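Local coordinates for hypothetical protein (Bacteroides eggerthii, PDB 4JGL), which is of unknown function but adopts a streptavidin-like beta-barrel fold with two extra alpha helices and binds calcium ions in the crystal, at residues P110-A124 with A127-C139. Numbering follows the deposited sequence. Where two conformers were deposited one is given.
Sequences PSFTFIPTPDCENSA and ATEKVAGKYYYLC. With CA (calcium ion), chain D; CA (calcium ion), chain C.
In the streptavidin-like barrel, three consecutive antiparallel strands, 112-116, 125-127 and 135-140, meet here, and Phe114 fills the angle between the outer two, pairing with Ala127 as a non-hydrogen-bonded bridge and lying against Leu138. Leu138 CD1 sits over one face of the Phe114 ring in a CH-pi contact, 4.0 Å from the centroid, while Tyr136 O lies near the ring plane at its edge. With CG of Phe114 anti to the carbonyl carbon (chi1 -69°), the ring lies alongside Leu138, whose CD1 is nearest the CG end, and CE1 meets Ala127 CB. Replacing Phe114 by alanine is likely to leave Leu138 CD1 without an aromatic face to rest on and to open a gap beside Ala127 CB and Phe55. Further along, Phe112 CE1 touches both Val131 CG2 and Tyr136 CD2, each at 3.8 Å, the Phe112 and Tyr136 rings meeting obliquely with planes at 87°. Thr128 N donates to Thr113 O (2.9 Å), water 1 links Thr113 N to Thr128 OG1, and the methyls Thr128 CG2 and Ile115 CG2 press together at 3.4 Å, tighter than usual. The turns after strand 112-116 wrap a calcium ion, held by Thr117 O and OG1, Cys120 O, Ser123 O, two waters and one ligand from elsewhere in the structure; the Cys35-Cys120 disulfide ties this loop to the chain's N-terminal part. Beyond Ser123, Ala124 N donates to Leu138 O at 2.8 Å, with 153° at the hydrogen.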
loop_
_atom_site.group_PDB
_atom_site.type_symbol
_atom_site.label_atom_id
_atom_site.label_comp_id
_atom_site.label_asym_id
_atom_site.label_seq_id
_atom_site.Cartn_x
_atom_site.Cartn_y
_atom_site.Cartn_z
ATOM N N PRO A 110 -7.370 9.732 1.581
ATOM C CA PRO A 110 -8.337 9.174 0.643
ATOM C C PRO A 110 -8.663 7.710 0.923
ATOM O O PRO A 110 -7.783 6.944 1.343
ATOM C CB PRO A 110 -7.618 9.287 -0.716
ATOM C CG PRO A 110 -6.220 9.453 -0.445
ATOM C CD PRO A 110 -6.117 10.125 0.912
ATOM N N SER A 111 -9.932 7.347 0.736
ATOM C CA SER A 111 -10.344 5.964 0.648
ATOM C C SER A 111 -10.081 5.475 -0.769
ATOM O O SER A 111 -9.887 6.275 -1.696
ATOM C CB SER A 111 -11.810 5.791 1.035
ATOM O OG SER A 111 -12.033 6.177 2.379
ATOM N N PHE A 112 -10.026 4.166 -0.930
ATOM C CA PHE A 112 -9.882 3.589 -2.261
ATOM C C PHE A 112 -10.893 2.475 -2.464
ATOM O O PHE A 112 -11.132 1.678 -1.551
ATOM C CB PHE A 112 -8.480 2.965 -2.456
ATOM C CG PHE A 112 -7.365 3.969 -2.597
ATOM C CD1 PHE A 112 -7.225 4.659 -3.787
ATOM C CD2 PHE A 112 -6.451 4.195 -1.583
ATOM C CE1 PHE A 112 -6.200 5.570 -3.953
ATOM C CE2 PHE A 112 -5.449 5.119 -1.737
ATOM C CZ PHE A 112 -5.320 5.803 -2.913
ATOM N N THR A 113 -11.431 2.408 -3.669
ATOM C CA THR A 113 -12.088 1.196 -4.173
ATOM C C THR A 113 -11.277 0.745 -5.375
ATOM O O THR A 113 -11.179 1.485 -6.369
ATOM C CB THR A 113 -13.540 1.443 -4.577
ATOM O OG1 THR A 113 -14.288 1.828 -3.411
ATOM C CG2 THR A 113 -14.220 0.179 -5.153
ATOM N N PHE A 114 -10.689 -0.439 -5.284
ATOM C CA PHE A 114 -9.914 -1.016 -6.367
ATOM C C PHE A 114 -10.775 -2.028 -7.114
ATOM O O PHE A 114 -11.336 -2.947 -6.491
ATOM C CB PHE A 114 -8.654 -1.672 -5.826
ATOM C CG PHE A 114 -7.646 -0.688 -5.302
ATOM C CD1 PHE A 114 -6.973 0.171 -6.173
ATOM C CD2 PHE A 114 -7.377 -0.595 -3.964
ATOM C CE1 PHE A 114 -6.048 1.094 -5.689
ATOM C CE2 PHE A 114 -6.456 0.323 -3.478
ATOM C CZ PHE A 114 -5.814 1.174 -4.349
ATOM N N ILE A 115 -10.875 -1.851 -8.437
ATOM C CA ILE A 115 -11.668 -2.718 -9.293
ATOM C C ILE A 115 -10.747 -3.460 -10.267
ATOM O O ILE A 115 -9.678 -2.963 -10.626
ATOM C CB ILE A 115 -12.753 -1.951 -10.066
ATOM C CG1 ILE A 115 -12.162 -0.985 -11.078
ATOM C CG2 ILE A 115 -13.688 -1.225 -9.096
ATOM C CD1 ILE A 115 -13.235 -0.325 -11.967
ATOM N N PRO A 116 -11.130 -4.672 -10.696
ATOM C CA PRO A 116 -10.254 -5.388 -11.609
ATOM C C PRO A 116 -10.060 -4.682 -12.946
ATOM O O PRO A 116 -10.842 -3.804 -13.332
ATOM C CB PRO A 116 -10.973 -6.723 -11.824
ATOM C CG PRO A 116 -11.808 -6.881 -10.597
ATOM C CD PRO A 116 -12.255 -5.497 -10.233
ATOM N N THR A 117 -9.028 -5.111 -13.657
ATOM C CA THR A 117 -8.713 -4.653 -15.007
ATOM C C THR A 117 -8.800 -5.855 -15.967
ATOM O O THR A 117 -7.800 -6.444 -16.340
ATOM C CB THR A 117 -7.339 -3.986 -15.044
ATOM O OG1 THR A 117 -6.369 -4.885 -14.541
ATOM C CG2 THR A 117 -7.337 -2.703 -14.210
ATOM N N PRO A 118 -10.030 -6.253 -16.356
ATOM C CA PRO A 118 -10.151 -7.484 -17.134
ATOM C C PRO A 118 -9.419 -7.468 -18.468
ATOM O O PRO A 118 -9.025 -8.535 -18.954
ATOM C CB PRO A 118 -11.668 -7.633 -17.334
ATOM C CG PRO A 118 -12.249 -6.284 -17.048
ATOM C CD PRO A 118 -11.333 -5.626 -16.076
ATOM N N ASP A 119 -9.215 -6.290 -19.044
ATOM C CA ASP A 119 -8.633 -6.179 -20.373
ATOM C C ASP A 119 -7.119 -5.949 -20.389
ATOM O O ASP A 119 -6.527 -5.767 -21.453
ATOM C CB ASP A 119 -9.337 -5.059 -21.149
ATOM C CG ASP A 119 -10.840 -5.309 -21.316
ATOM O OD1 ASP A 119 -11.255 -6.486 -21.386
ATOM O OD2 ASP A 119 -11.593 -4.322 -21.363
ATOM N N CYS A 120 -6.496 -5.992 -19.213
ATOM C CA CYS A 120 -5.058 -5.751 -19.104
ATOM C C CYS A 120 -4.399 -6.778 -18.202
ATOM O O CYS A 120 -4.694 -6.843 -17.007
ATOM C CB CYS A 120 -4.793 -4.347 -18.530
ATOM S SG CYS A 120 -3.031 -3.963 -18.397
ATOM N N GLU A 121 -3.485 -7.565 -18.748
ATOM C CA GLU A 121 -2.810 -8.586 -17.948
ATOM C C GLU A 121 -1.637 -8.012 -17.147
ATOM O O GLU A 121 -1.058 -8.702 -16.317
ATOM C CB GLU A 121 -2.384 -9.819 -18.786
ATOM C CG GLU A 121 -1.140 -9.674 -19.665
ATOM C CD GLU A 121 -0.703 -11.001 -20.339
ATOM O OE1 GLU A 121 -1.414 -12.000 -20.173
ATOM O OE2 GLU A 121 0.333 -11.045 -21.037
ATOM N N ASN A 122 -1.297 -6.752 -17.387
ATOM C CA ASN A 122 -0.163 -6.103 -16.712
ATOM C C ASN A 122 -0.553 -5.310 -15.456
ATOM O O ASN A 122 0.286 -4.659 -14.841
ATOM C CB ASN A 122 0.578 -5.153 -17.702
ATOM C CG ASN A 122 1.323 -5.877 -18.785
ATOM O OD1 ASN A 122 1.699 -7.025 -18.637
ATOM N ND2 ASN A 122 1.580 -5.174 -19.882
ATOM N N SER A 123 -1.829 -5.367 -15.091
ATOM C CA SER A 123 -2.322 -4.764 -13.875
ATOM C C SER A 123 -3.382 -5.690 -13.293
ATOM O O SER A 123 -4.094 -6.405 -14.016
ATOM C CB SER A 123 -2.919 -3.391 -14.137
ATOM O OG SER A 123 -4.054 -3.488 -14.977
ATOM N N ALA A 124 -3.502 -5.659 -11.978
ATOM C CA ALA A 124 -4.510 -6.430 -11.248
ATOM C C ALA A 124 -5.760 -5.604 -10.924
ATOM O O ALA A 124 -6.888 -6.100 -11.057
ATOM C CB ALA A 124 -3.895 -6.975 -9.959
ATOM N N ALA A 127 -7.887 2.053 -9.260
ATOM C CA ALA A 127 -8.759 2.821 -8.395
ATOM C C ALA A 127 -9.956 3.329 -9.178
ATOM O O ALA A 127 -9.838 3.627 -10.356
ATOM C CB ALA A 127 -8.007 3.976 -7.767
ATOM N N THR A 128 -11.076 3.494 -8.483
ATOM C CA THR A 128 -12.275 4.070 -9.104
ATOM C C THR A 128 -12.249 5.597 -9.157
ATOM O O THR A 128 -12.957 6.176 -9.992
ATOM C CB THR A 128 -13.545 3.642 -8.374
ATOM O OG1 THR A 128 -13.465 4.092 -7.040
ATOM C CG2 THR A 128 -13.724 2.137 -8.406
ATOM N N GLU A 129 -11.446 6.232 -8.299
ATOM C CA GLU A 129 -11.406 7.689 -8.192
ATOM C C GLU A 129 -9.977 8.193 -8.233
ATOM O O GLU A 129 -9.061 7.506 -7.807
ATOM C CB GLU A 129 -12.070 8.154 -6.901
ATOM C CG GLU A 129 -13.549 7.844 -6.857
ATOM C CD GLU A 129 -14.272 8.543 -5.718
ATOM O OE1 GLU A 129 -13.826 9.630 -5.292
ATOM O OE2 GLU A 129 -15.294 7.998 -5.258
ATOM N N LYS A 130 -9.805 9.409 -8.744
ATOM C CA LYS A 130 -8.514 10.046 -8.809
ATOM C C LYS A 130 -8.066 10.538 -7.444
ATOM O O LYS A 130 -8.891 10.948 -6.596
ATOM C CB LYS A 130 -8.572 11.265 -9.742
ATOM C CG LYS A 130 -8.816 10.911 -11.203
ATOM C CD LYS A 130 -8.959 12.152 -12.057
ATOM C CE LYS A 130 -9.408 11.805 -13.466
ATOM N NZ LYS A 130 -9.587 13.066 -14.270
ATOM N N VAL A 131 -6.749 10.554 -7.280
ATOM C CA VAL A 131 -6.067 11.210 -6.180
ATOM C C VAL A 131 -5.042 12.114 -6.847
ATOM O O VAL A 131 -4.249 11.674 -7.658
ATOM C CB VAL A 131 -5.354 10.196 -5.274
ATOM C CG1 VAL A 131 -4.429 10.909 -4.255
ATOM C CG2 VAL A 131 -6.385 9.319 -4.591
ATOM N N ALA A 132 -5.081 13.401 -6.526
ATOM C CA ALA A 132 -4.192 14.380 -7.146
ATOM C C ALA A 132 -4.206 14.200 -8.667
ATOM O O ALA A 132 -3.170 14.212 -9.324
ATOM C CB ALA A 132 -2.793 14.261 -6.597
ATOM N N GLY A 133 -5.402 14.038 -9.219
ATOM C CA GLY A 133 -5.585 13.984 -10.646
ATOM C C GLY A 133 -5.265 12.682 -11.342
ATOM O O GLY A 133 -5.366 12.606 -12.558
ATOM N N LYS A 134 -4.879 11.645 -10.597
ATOM C CA LYS A 134 -4.469 10.397 -11.216
ATOM C C LYS A 134 -5.061 9.175 -10.554
ATOM O O LYS A 134 -5.424 9.190 -9.387
ATOM C CB LYS A 134 -2.956 10.282 -11.228
ATOM C CG LYS A 134 -2.313 11.389 -12.097
ATOM C CD LYS A 134 -0.844 11.199 -12.249
ATOM C CE LYS A 134 -0.214 12.210 -13.204
ATOM N NZ LYS A 134 1.269 12.104 -13.209
ATOM N N TYR A 135 -5.126 8.101 -11.330
ATOM C CA TYR A 135 -5.570 6.805 -10.852
ATOM C C TYR A 135 -4.402 5.945 -10.419
ATOM O O TYR A 135 -3.484 5.734 -11.200
ATOM C CB TYR A 135 -6.329 6.061 -11.948
ATOM C CG TYR A 135 -7.595 6.755 -12.388
ATOM C CD1 TYR A 135 -8.774 6.563 -11.707
ATOM C CD2 TYR A 135 -7.603 7.628 -13.472
ATOM C CE1 TYR A 135 -9.939 7.191 -12.095
ATOM C CE2 TYR A 135 -8.766 8.258 -13.860
ATOM C CZ TYR A 135 -9.929 8.033 -13.186
ATOM O OH TYR A 135 -11.090 8.676 -13.596
ATOM N N TYR A 136 -4.446 5.456 -9.179
ATOM C CA TYR A 136 -3.505 4.444 -8.754
ATOM C C TYR A 136 -3.919 3.089 -9.308
ATOM O O TYR A 136 -5.091 2.725 -9.296
ATOM C CB TYR A 136 -3.449 4.363 -7.230
ATOM C CG TYR A 136 -2.585 5.419 -6.604
ATOM C CD1 TYR A 136 -1.202 5.324 -6.644
ATOM C CD2 TYR A 136 -3.139 6.510 -5.959
ATOM C CE1 TYR A 136 -0.378 6.305 -6.084
ATOM C CE2 TYR A 136 -2.331 7.480 -5.380
ATOM C CZ TYR A 136 -0.953 7.376 -5.449
ATOM O OH TYR A 136 -0.172 8.378 -4.896
ATOM N N TYR A 137 -2.938 2.334 -9.764
ATOM C CA TYR A 137 -3.109 0.952 -10.148
ATOM C C TYR A 137 -2.465 0.044 -9.122
ATOM O O TYR A 137 -1.577 0.462 -8.371
ATOM C CB TYR A 137 -2.458 0.702 -11.506
ATOM C CG TYR A 137 -3.187 1.357 -12.665
ATOM C CD1 TYR A 137 -3.180 2.738 -12.848
ATOM C CD2 TYR A 137 -3.880 0.596 -13.590
ATOM C CE1 TYR A 137 -3.817 3.323 -13.931
ATOM C CE2 TYR A 137 -4.513 1.181 -14.670
ATOM C CZ TYR A 137 -4.463 2.541 -14.837
ATOM O OH TYR A 137 -5.128 3.085 -15.927
ATOM N N LEU A 138 -2.913 -1.211 -9.105
ATOM C CA LEU A 138 -2.224 -2.280 -8.374
ATOM C C LEU A 138 -1.710 -3.235 -9.435
ATOM O O LEU A 138 -2.476 -3.903 -10.120
ATOM C CB LEU A 138 -3.165 -3.022 -7.421
ATOM C CG LEU A 138 -3.813 -2.227 -6.304
ATOM C CD1 LEU A 138 -4.694 -3.105 -5.441
ATOM C CD2 LEU A 138 -2.797 -1.550 -5.449
ATOM N N CYS A 139 -0.386 -3.338 -9.554
ATOM C CA CYS A 139 0.292 -4.256 -10.456
ATOM C C CYS A 139 0.999 -5.302 -9.627
ATOM O O CYS A 139 1.894 -4.970 -8.843
ATOM C CB CYS A 139 1.289 -3.499 -11.335
ATOM S SG CYS A 139 0.564 -2.154 -12.300
HETATM CA CA CA D . -5.939 -7.272 -15.161
HETATM CA CA CA C . 1.573 -12.949 -21.716
HETATM O O HOH W 1 -11.128 4.774 -5.471
HETATM O O HOH W 2 -7.492 -7.736 -13.446
HETATM O O HOH W 3 -0.433 -14.222 -21.147
HETATM O O HOH W 4 3.092 -11.128 -21.798
HETATM O O HOH W 5 0.804 -12.626 -23.824
HETATM O O HOH W 6 -6.703 -9.161 -16.407
#